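Local structure of UDP-glucose:anthocyanidin 3-O-glucosyltransferase (Clitoria ternatea, 4REL) at residues A[62-66]-A[92-96]; A[248-254]-A[321-327]; A[282-287]-A[307-312]. The protein is a plant glycosyltransferase of the GT-B fold, with two Rossmann-like domains, modelled here with 3,5,7-trihydroxy-2-(4-hydroxyphenyl)-4h-chromen-4-one (KMP) in its pocket. All blocks are in the same frame, centred on the assembly; numbering follows the deposited sequence. Where two conformers were deposited one is given.

Contact 1 (A[62-66]-A[92-96]); sequences FTISD and NLRKG
Ile64, on strand 59-64 at the edge of the N-terminal Rossmann-like sheet, packs against helix 89-104. The two elements run nearly antiparallel (162°), as expected for the beta-alpha-beta crossover from strand 59-64 to strand 110-114, in which helix 80-86 precedes this helix. The tight part is built round the Ile64 side chain. With CG1 of Ile64 set between the backbone N and the carbonyl carbon (chi1 60°), its CG2 lies 3.4 Å from both Gly96 N and Asn92 O, on the backbone of the helix, while CD1 reaches Leu93 CD2 at 3.8 Å. Ile40 of strand 36-42 and Phe85 of helix 80-86 also touch this isoleucine.

Beside it the carboxamide of Asn92 pairs with the backbone of Ser65: Ser65 N meets an in-plane lone pair of Asn92 OD1 at 3.1 Å, and Asn92 ND2 gives a hydrogen to Ser65 O at 2.9 Å. Two bonds in opposite senses fix the rotation of the amide, and Thr88 OG1 takes a further bond from ND2. The solvent side is looser. There Ser65 is exposed and Lys95, partly exposed, bends at chi2 and chi3 so that its NZ donates to Thr63 O at 2.7 Å, in the carbonyl plane.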
loop_
_atom_site.group_PDB
_atom_site.type_symbol
_atom_site.label_atom_id
_atom_site.label_comp_id
_atom_site.label_asym_id
_atom_site.label_seq_id
_atom_site.Cartn_x
_atom_site.Cartn_y
_atom_site.Cartn_z
ATOM N N PHE A 62 8.532 -18.402 -10.612
ATOM C CA PHE A 62 7.689 -19.528 -11.006
ATOM C C PHE A 62 6.250 -19.084 -11.177
ATOM O O PHE A 62 5.836 -18.069 -10.609
ATOM C CB PHE A 62 7.809 -20.666 -9.986
ATOM C CG PHE A 62 9.227 -21.126 -9.786
ATOM C CD1 PHE A 62 9.814 -21.994 -10.687
ATOM C CD2 PHE A 62 9.989 -20.651 -8.723
ATOM C CE1 PHE A 62 11.126 -22.392 -10.532
ATOM C CE2 PHE A 62 11.307 -21.052 -8.560
ATOM C CZ PHE A 62 11.875 -21.925 -9.463
ATOM N N THR A 63 5.497 -19.835 -11.971
ATOM C CA THR A 63 4.135 -19.433 -12.324
ATOM C C THR A 63 3.085 -20.451 -11.887
ATOM O O THR A 63 3.202 -21.644 -12.178
ATOM C CB THR A 63 4.010 -19.236 -13.837
ATOM O OG1 THR A 63 4.967 -18.259 -14.275
ATOM C CG2 THR A 63 2.605 -18.771 -14.213
ATOM N N ILE A 64 2.049 -19.964 -11.208
ATOM C CA ILE A 64 0.899 -20.793 -10.840
ATOM C C ILE A 64 -0.390 -20.224 -11.446
ATOM O O ILE A 64 -0.388 -19.134 -12.028
ATOM C CB ILE A 64 0.745 -20.937 -9.319
ATOM C CG1 ILE A 64 0.561 -19.567 -8.661
ATOM C CG2 ILE A 64 1.948 -21.680 -8.724
ATOM C CD1 ILE A 64 0.325 -19.628 -7.146
ATOM N N SER A 65 -1.485 -20.964 -11.311
ATOM C CA SER A 65 -2.767 -20.544 -11.893
ATOM C C SER A 65 -3.323 -19.256 -11.279
ATOM O O SER A 65 -3.155 -19.012 -10.084
ATOM C CB SER A 65 -3.809 -21.655 -11.721
ATOM O OG SER A 65 -5.069 -21.243 -12.237
ATOM N N ASP A 66 -4.002 -18.443 -12.092
ATOM C CA ASP A 66 -4.711 -17.277 -11.570
ATOM C C ASP A 66 -6.165 -17.579 -11.206
ATOM O O ASP A 66 -6.870 -16.714 -10.681
ATOM C CB ASP A 66 -4.626 -16.080 -12.532
ATOM C CG ASP A 66 -5.214 -16.370 -13.913
ATOM O OD1 ASP A 66 -5.859 -17.422 -14.116
ATOM O OD2 ASP A 66 -5.035 -15.521 -14.815
ATOM N N ASN A 92 -2.918 -25.137 -5.476
ATOM C CA ASN A 92 -2.305 -24.310 -6.503
ATOM C C ASN A 92 -0.973 -23.759 -6.007
ATOM O O ASN A 92 0.011 -23.717 -6.748
ATOM C CB ASN A 92 -3.252 -23.175 -6.889
ATOM C CG ASN A 92 -2.743 -22.343 -8.051
ATOM O OD1 ASN A 92 -2.142 -22.861 -8.998
ATOM N ND2 ASN A 92 -2.999 -21.042 -7.995
ATOM N N LEU A 93 -0.932 -23.345 -4.746
ATOM C CA LEU A 93 0.319 -22.861 -4.175
ATOM C C LEU A 93 1.367 -23.961 -4.139
ATOM O O LEU A 93 2.559 -23.706 -4.375
ATOM C CB LEU A 93 0.099 -22.299 -2.767
ATOM C CG LEU A 93 -0.971 -21.225 -2.636
ATOM C CD1 LEU A 93 -1.016 -20.765 -1.169
ATOM C CD2 LEU A 93 -0.658 -20.058 -3.548
ATOM N N ARG A 94 0.939 -25.190 -3.856
ATOM C CA ARG A 94 1.874 -26.315 -3.784
ATOM C C ARG A 94 2.414 -26.692 -5.157
ATOM O O ARG A 94 3.452 -27.325 -5.269
ATOM C CB ARG A 94 1.230 -27.534 -3.106
ATOM C CG ARG A 94 0.880 -27.302 -1.641
ATOM C CD ARG A 94 0.216 -28.522 -1.005
ATOM N NE ARG A 94 -0.070 -28.303 0.411
ATOM C CZ ARG A 94 -1.291 -28.234 0.936
ATOM N NH1 ARG A 94 -2.370 -28.382 0.170
ATOM N NH2 ARG A 94 -1.427 -28.019 2.236
ATOM N N LYS A 95 1.705 -26.307 -6.213
ATOM C CA LYS A 95 2.255 -26.521 -7.548
ATOM C C LYS A 95 3.474 -25.598 -7.703
ATOM O O LYS A 95 4.488 -25.979 -8.279
ATOM C CB LYS A 95 1.203 -26.264 -8.639
ATOM C CG LYS A 95 1.522 -26.909 -9.979
ATOM C CD LYS A 95 2.372 -26.015 -10.871
ATOM C CE LYS A 95 1.605 -24.783 -11.330
ATOM N NZ LYS A 95 2.184 -24.170 -12.557
ATOM N N GLY A 96 3.376 -24.387 -7.168
ATOM C CA GLY A 96 4.510 -23.478 -7.136
ATOM C C GLY A 96 5.678 -24.043 -6.352
ATOM O O GLY A 96 6.837 -23.925 -6.770
#

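Contact 2 (A[248-254]-A[321-327]); sequences EIDSNGC and KVVSWVP
Trp325 carries its CG anti to the backbone N (chi1 170°), which brings the six-membered part of the indole up to the 248-254 loop; Asn252, its CG turned beside its own N (chi1 -47°), sends its carboxamide back toward residues 323-325. The carboxamide lies against the Val323 side chain, with Asn252 OD1 3.6 Å from Val323 CG1. A water bridges the two segments: it donates to Asn252 OD1 at 2.8 Å and accepts from Ser324 N at 3.1 Å. Asn252 ND2 stands 2.8 Å from Trp325 O, but the angle is too poor for a hydrogen bond.

Glu248 comes to the six-membered ring from the opposite direction, obliquely, with OE1 nearest Trp325 CZ2 and the carboxylate turned 51° from the ring plane; this glutamate is poorly ordered, so its position is only approximate. Deeper in, Cys254 SG packs on Val326 CG1 at 3.5 Å. The end of Lys321, bent at chi3 and chi4, lies beside Asn252 O, CE at 3.0 Å and NZ at 3.3 Å, without a hydrogen bond. A type I turn from Asp250 to Gly253 shapes the loop.

No direct hydrogen bond joins the segments, and Trp325 N is buried without a partner in the model. Attachment therefore rests on packing, one bridging water and perhaps the pull of the Lys321 charge on that carbonyl, while both carboxylate oxygens of Asp250 accept backbone N-H groups at the start of helix 254-259.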
loop_
_atom_site.group_PDB
_atom_site.type_symbol
_atom_site.label_atom_id
_atom_site.label_comp_id
_atom_site.label_asym_id
_atom_site.label_seq_id
_atom_site.Cartn_x
_atom_site.Cartn_y
_atom_site.Cartn_z
ATOM N N GLU A 248 13.368 5.397 -16.037
ATOM C CA GLU A 248 12.231 5.677 -16.898
ATOM C C GLU A 248 12.270 7.091 -17.477
ATOM O O GLU A 248 12.627 8.055 -16.793
ATOM C CB GLU A 248 10.928 5.451 -16.129
ATOM C CG GLU A 248 9.761 5.021 -16.994
ATOM C CD GLU A 248 8.672 4.326 -16.196
ATOM O OE1 GLU A 248 8.716 4.374 -14.947
ATOM O OE2 GLU A 248 7.772 3.727 -16.823
ATOM N N ILE A 249 11.903 7.201 -18.748
ATOM C CA ILE A 249 11.847 8.493 -19.417
ATOM C C ILE A 249 10.626 9.285 -18.953
ATOM O O ILE A 249 9.493 8.810 -19.040
ATOM C CB ILE A 249 11.835 8.322 -20.947
ATOM C CG1 ILE A 249 13.223 7.875 -21.426
ATOM C CG2 ILE A 249 11.445 9.617 -21.636
ATOM C CD1 ILE A 249 13.239 7.261 -22.818
ATOM N N ASP A 250 10.878 10.484 -18.438
ATOM C CA ASP A 250 9.828 11.418 -18.026
ATOM C C ASP A 250 9.156 11.950 -19.288
ATOM O O ASP A 250 9.389 13.089 -19.693
ATOM C CB ASP A 250 10.482 12.555 -17.237
ATOM C CG ASP A 250 9.483 13.536 -16.643
ATOM O OD1 ASP A 250 8.264 13.250 -16.607
ATOM O OD2 ASP A 250 9.949 14.603 -16.187
ATOM N N SER A 251 8.330 11.117 -19.914
ATOM C CA SER A 251 7.732 11.446 -21.208
ATOM C C SER A 251 6.967 12.773 -21.214
ATOM O O SER A 251 6.933 13.475 -22.230
ATOM C CB SER A 251 6.846 10.293 -21.703
ATOM O OG SER A 251 6.401 9.485 -20.628
ATOM N N ASN A 252 6.382 13.128 -20.075
ATOM C CA ASN A 252 5.593 14.348 -19.980
ATOM C C ASN A 252 6.386 15.551 -19.475
ATOM O O ASN A 252 5.850 16.650 -19.375
ATOM C CB ASN A 252 4.366 14.131 -19.090
ATOM C CG ASN A 252 3.614 12.856 -19.428
ATOM O OD1 ASN A 252 2.829 12.817 -20.374
ATOM N ND2 ASN A 252 3.850 11.808 -18.646
ATOM N N GLY A 253 7.659 15.348 -19.153
ATOM C CA GLY A 253 8.496 16.442 -18.680
ATOM C C GLY A 253 8.048 17.025 -17.345
ATOM O O GLY A 253 8.145 18.236 -17.112
ATOM N N CYS A 254 7.571 16.154 -16.461
ATOM C CA CYS A 254 7.039 16.575 -15.166
ATOM C C CYS A 254 8.048 17.322 -14.323
ATOM O O CYS A 254 7.747 18.385 -13.774
ATOM C CB CYS A 254 6.552 15.361 -14.389
ATOM S SG CYS A 254 5.037 14.685 -15.016
ATOM N N LYS A 321 -0.750 20.389 -15.618
ATOM C CA LYS A 321 -0.459 19.276 -16.509
ATOM C C LYS A 321 -1.423 18.163 -16.162
ATOM O O LYS A 321 -1.496 17.751 -15.003
ATOM C CB LYS A 321 0.971 18.762 -16.300
ATOM C CG LYS A 321 2.043 19.486 -17.104
ATOM C CD LYS A 321 3.233 18.568 -17.367
ATOM C CE LYS A 321 3.570 18.518 -18.857
ATOM N NZ LYS A 321 4.470 19.638 -19.290
ATOM N N VAL A 322 -2.166 17.689 -17.154
ATOM C CA VAL A 322 -3.028 16.529 -16.973
ATOM C C VAL A 322 -2.427 15.426 -17.825
ATOM O O VAL A 322 -2.389 15.536 -19.054
ATOM C CB VAL A 322 -4.467 16.841 -17.409
ATOM C CG1 VAL A 322 -5.346 15.596 -17.287
ATOM C CG2 VAL A 322 -5.032 17.993 -16.566
ATOM N N VAL A 323 -1.913 14.381 -17.172
ATOM C CA VAL A 323 -1.127 13.367 -17.867
ATOM C C VAL A 323 -1.540 11.970 -17.430
ATOM O O VAL A 323 -2.163 11.801 -16.384
ATOM C CB VAL A 323 0.378 13.564 -17.620
ATOM C CG1 VAL A 323 0.840 14.897 -18.203
ATOM C CG2 VAL A 323 0.671 13.500 -16.139
ATOM N N SER A 324 -1.197 10.971 -18.236
ATOM C CA SER A 324 -1.609 9.601 -17.964
ATOM C C SER A 324 -0.717 8.929 -16.928
ATOM O O SER A 324 -1.147 7.999 -16.245
ATOM C CB SER A 324 -1.606 8.777 -19.259
ATOM O OG SER A 324 -2.525 9.314 -20.188
ATOM N N TRP A 325 0.518 9.408 -16.814
ATOM C CA TRP A 325 1.504 8.807 -15.919
ATOM C C TRP A 325 2.536 9.836 -15.462
ATOM O O TRP A 325 2.912 10.724 -16.226
ATOM C CB TRP A 325 2.212 7.648 -16.635
ATOM C CG TRP A 325 3.406 7.113 -15.899
ATOM C CD1 TRP A 325 3.419 6.100 -14.983
ATOM C CD2 TRP A 325 4.764 7.562 -16.021
ATOM N NE1 TRP A 325 4.700 5.892 -14.527
ATOM C CE2 TRP A 325 5.543 6.778 -15.147
ATOM C CE3 TRP A 325 5.393 8.554 -16.783
ATOM C CZ2 TRP A 325 6.923 6.956 -15.015
ATOM C CZ3 TRP A 325 6.759 8.729 -16.651
ATOM C CH2 TRP A 325 7.510 7.935 -15.775
ATOM N N VAL A 326 2.982 9.722 -14.211
ATOM C CA VAL A 326 4.114 10.506 -13.730
ATOM C C VAL A 326 5.089 9.589 -12.994
ATOM O O VAL A 326 4.692 8.543 -12.477
ATOM C CB VAL A 326 3.680 11.647 -12.761
ATOM C CG1 VAL A 326 2.696 12.577 -13.427
ATOM C CG2 VAL A 326 3.094 11.076 -11.486
ATOM N N PRO A 327 6.372 9.974 -12.954
ATOM C CA PRO A 327 7.309 9.280 -12.061
ATOM C C PRO A 327 7.029 9.739 -10.624
ATOM O O PRO A 327 7.631 10.707 -10.141
ATOM C CB PRO A 327 8.673 9.765 -12.552
ATOM C CG PRO A 327 8.410 11.133 -13.122
ATOM C CD PRO A 327 7.004 11.090 -13.688
HETATM O O HOH W 1 0.300 11.642 -20.838
#

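Contact 3 (A[282-287]-A[307-312]); sequences VVAVAE and ILPKGF
Ala286 presses its methyl group onto the face of Phe312, a CH-pi contact in which CB sits 3.6 Å from the ring centroid and only 4° off the normal. Following Phe312 outward shows how the ring gets there. Its CB leaves the backbone in the direction of helix 279-292, and CG stands roughly anti to the N (chi1 156°), already 3.9 Å from Ala286 CB. The ring then spreads under the methyl almost evenly: CD2 and CE2 run along one flank, while on the other CE1 comes within 3.3 Å of Ala286 O. At the tip, CZ touches both CB and CA of the same alanine. One small residue thus meets every atom of the ring.

The same methyl also meets Pro309 CD at 3.6 Å and Leu308 CD2 at 4.0 Å, so in this loop Leu308, Pro309 and Phe312 all meet the one methyl. One helical turn back, Val282 takes over: its CB receives Ile307 CD1 at 3.7 Å, the two side chains crossing at about a right angle, and its CG1 meets Leu308 CD2. Nothing polar bonds across; a type II turn from Pro309 to Phe312, closed by Phe312 N on Pro309 O, folds the loop so that proline and ring face the helix together.

Trp298 of strand 296-299 touches Val282, Ala286 and Leu308 alike, so helix 279-292 and the loop leading into helix 312-315 share a layer on that strand of the C-terminal parallel sheet.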
loop_
_atom_site.group_PDB
_atom_site.type_symbol
_atom_site.label_atom_id
_atom_site.label_comp_id
_atom_site.label_asym_id
_atom_site.label_seq_id
_atom_site.Cartn_x
_atom_site.Cartn_y
_atom_site.Cartn_z
ATOM N N VAL A 282 -14.754 13.307 -10.582
ATOM C CA VAL A 282 -13.713 13.687 -11.535
ATOM C C VAL A 282 -13.993 15.107 -12.027
ATOM O O VAL A 282 -13.093 15.947 -12.073
ATOM C CB VAL A 282 -13.641 12.728 -12.732
ATOM C CG1 VAL A 282 -12.575 13.191 -13.714
ATOM C CG2 VAL A 282 -13.350 11.315 -12.254
ATOM N N VAL A 283 -15.244 15.374 -12.383
ATOM C CA VAL A 283 -15.641 16.715 -12.797
ATOM C C VAL A 283 -15.381 17.732 -11.685
ATOM O O VAL A 283 -14.855 18.811 -11.939
ATOM C CB VAL A 283 -17.129 16.782 -13.196
ATOM C CG1 VAL A 283 -17.558 18.233 -13.401
ATOM C CG2 VAL A 283 -17.378 15.962 -14.453
ATOM N N ALA A 284 -15.753 17.378 -10.455
ATOM C CA ALA A 284 -15.541 18.258 -9.308
ATOM C C ALA A 284 -14.066 18.581 -9.097
ATOM O O ALA A 284 -13.713 19.724 -8.792
ATOM C CB ALA A 284 -16.128 17.643 -8.038
ATOM N N VAL A 285 -13.214 17.572 -9.242
ATOM C CA VAL A 285 -11.772 17.778 -9.111
ATOM C C VAL A 285 -11.287 18.775 -10.161
ATOM O O VAL A 285 -10.577 19.733 -9.834
ATOM C CB VAL A 285 -11.005 16.450 -9.215
ATOM C CG1 VAL A 285 -9.506 16.695 -9.423
ATOM C CG2 VAL A 285 -11.252 15.608 -7.956
ATOM N N ALA A 286 -11.690 18.577 -11.414
ATOM C CA ALA A 286 -11.294 19.515 -12.469
ATOM C C ALA A 286 -11.775 20.946 -12.198
ATOM O O ALA A 286 -10.995 21.897 -12.303
ATOM C CB ALA A 286 -11.771 19.033 -13.844
ATOM N N GLU A 287 -13.051 21.102 -11.846
ATOM C CA GLU A 287 -13.595 22.433 -11.568
ATOM C C GLU A 287 -12.846 23.144 -10.444
ATOM O O GLU A 287 -12.557 24.345 -10.534
ATOM C CB GLU A 287 -15.080 22.327 -11.205
ATOM C CG GLU A 287 -15.948 21.900 -12.365
ATOM C CD GLU A 287 -17.394 21.729 -11.969
ATOM O OE1 GLU A 287 -17.689 21.742 -10.752
ATOM O OE2 GLU A 287 -18.238 21.578 -12.876
ATOM N N ILE A 307 -14.535 12.830 -19.867
ATOM C CA ILE A 307 -15.545 13.334 -18.935
ATOM C C ILE A 307 -15.130 14.631 -18.237
ATOM O O ILE A 307 -15.936 15.244 -17.539
ATOM C CB ILE A 307 -15.971 12.276 -17.904
ATOM C CG1 ILE A 307 -14.820 11.959 -16.959
ATOM C CG2 ILE A 307 -16.487 11.014 -18.604
ATOM C CD1 ILE A 307 -15.243 11.172 -15.737
ATOM N N LEU A 308 -13.881 15.051 -18.432
ATOM C CA LEU A 308 -13.441 16.360 -17.949
ATOM C C LEU A 308 -14.287 17.434 -18.611
ATOM O O LEU A 308 -14.710 17.255 -19.754
ATOM C CB LEU A 308 -11.974 16.581 -18.310
ATOM C CG LEU A 308 -10.963 15.668 -17.629
ATOM C CD1 LEU A 308 -9.558 15.964 -18.154
ATOM C CD2 LEU A 308 -11.013 15.853 -16.121
ATOM N N PRO A 309 -14.548 18.548 -17.898
ATOM C CA PRO A 309 -15.307 19.671 -18.454
ATOM C C PRO A 309 -14.722 20.097 -19.797
ATOM O O PRO A 309 -13.498 20.077 -19.961
ATOM C CB PRO A 309 -15.099 20.779 -17.412
ATOM C CG PRO A 309 -14.912 20.040 -16.128
ATOM C CD PRO A 309 -14.132 18.801 -16.506
ATOM N N LYS A 310 -15.578 20.439 -20.757
ATOM C CA LYS A 310 -15.095 20.906 -22.048
ATOM C C LYS A 310 -14.187 22.128 -21.872
ATOM O O LYS A 310 -14.545 23.083 -21.185
ATOM C CB LYS A 310 -16.264 21.255 -22.976
ATOM C CG LYS A 310 -15.804 21.729 -24.344
ATOM C CD LYS A 310 -16.959 22.027 -25.286
ATOM C CE LYS A 310 -16.429 22.332 -26.680
ATOM N NZ LYS A 310 -17.495 22.788 -27.609
ATOM N N GLY A 311 -12.998 22.073 -22.475
ATOM C CA GLY A 311 -12.066 23.183 -22.414
ATOM C C GLY A 311 -11.219 23.274 -21.155
ATOM O O GLY A 311 -10.336 24.135 -21.065
ATOM N N PHE A 312 -11.476 22.409 -20.179
ATOM C CA PHE A 312 -10.731 22.473 -18.921
ATOM C C PHE A 312 -9.221 22.301 -19.122
ATOM O O PHE A 312 -8.427 23.084 -18.598
ATOM C CB PHE A 312 -11.262 21.449 -17.907
ATOM C CG PHE A 312 -10.250 21.055 -16.856
ATOM C CD1 PHE A 312 -9.936 21.918 -15.814
ATOM C CD2 PHE A 312 -9.622 19.821 -16.913
ATOM C CE1 PHE A 312 -8.995 21.562 -14.851
ATOM C CE2 PHE A 312 -8.685 19.455 -15.951
ATOM C CZ PHE A 312 -8.370 20.326 -14.927
#

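Reading from the N terminus, contact 1 comes first and closes a connection of 25 residues, helix 80-86 included, between strand 59-64 and helix 89-104 in the N-terminal Rossmann-like domain, before either of the others opens. Contact 2 starts at 248-254 and is completed only at 321-327, tying the approach to helix 254-259 to the end of edge strand 320-323. Inside that loop contact 3 is nested, joining helix 279-292 to the turn before helix 312-315. The two touch where Val322 CG2 meets Phe312 CE2 at 4.0 Å, so they adjoin at the edge of the C-terminal sheet. Contact 1 lies apart, its centre about 36 Å from that of contact 2 and 44 Å from that of contact 3.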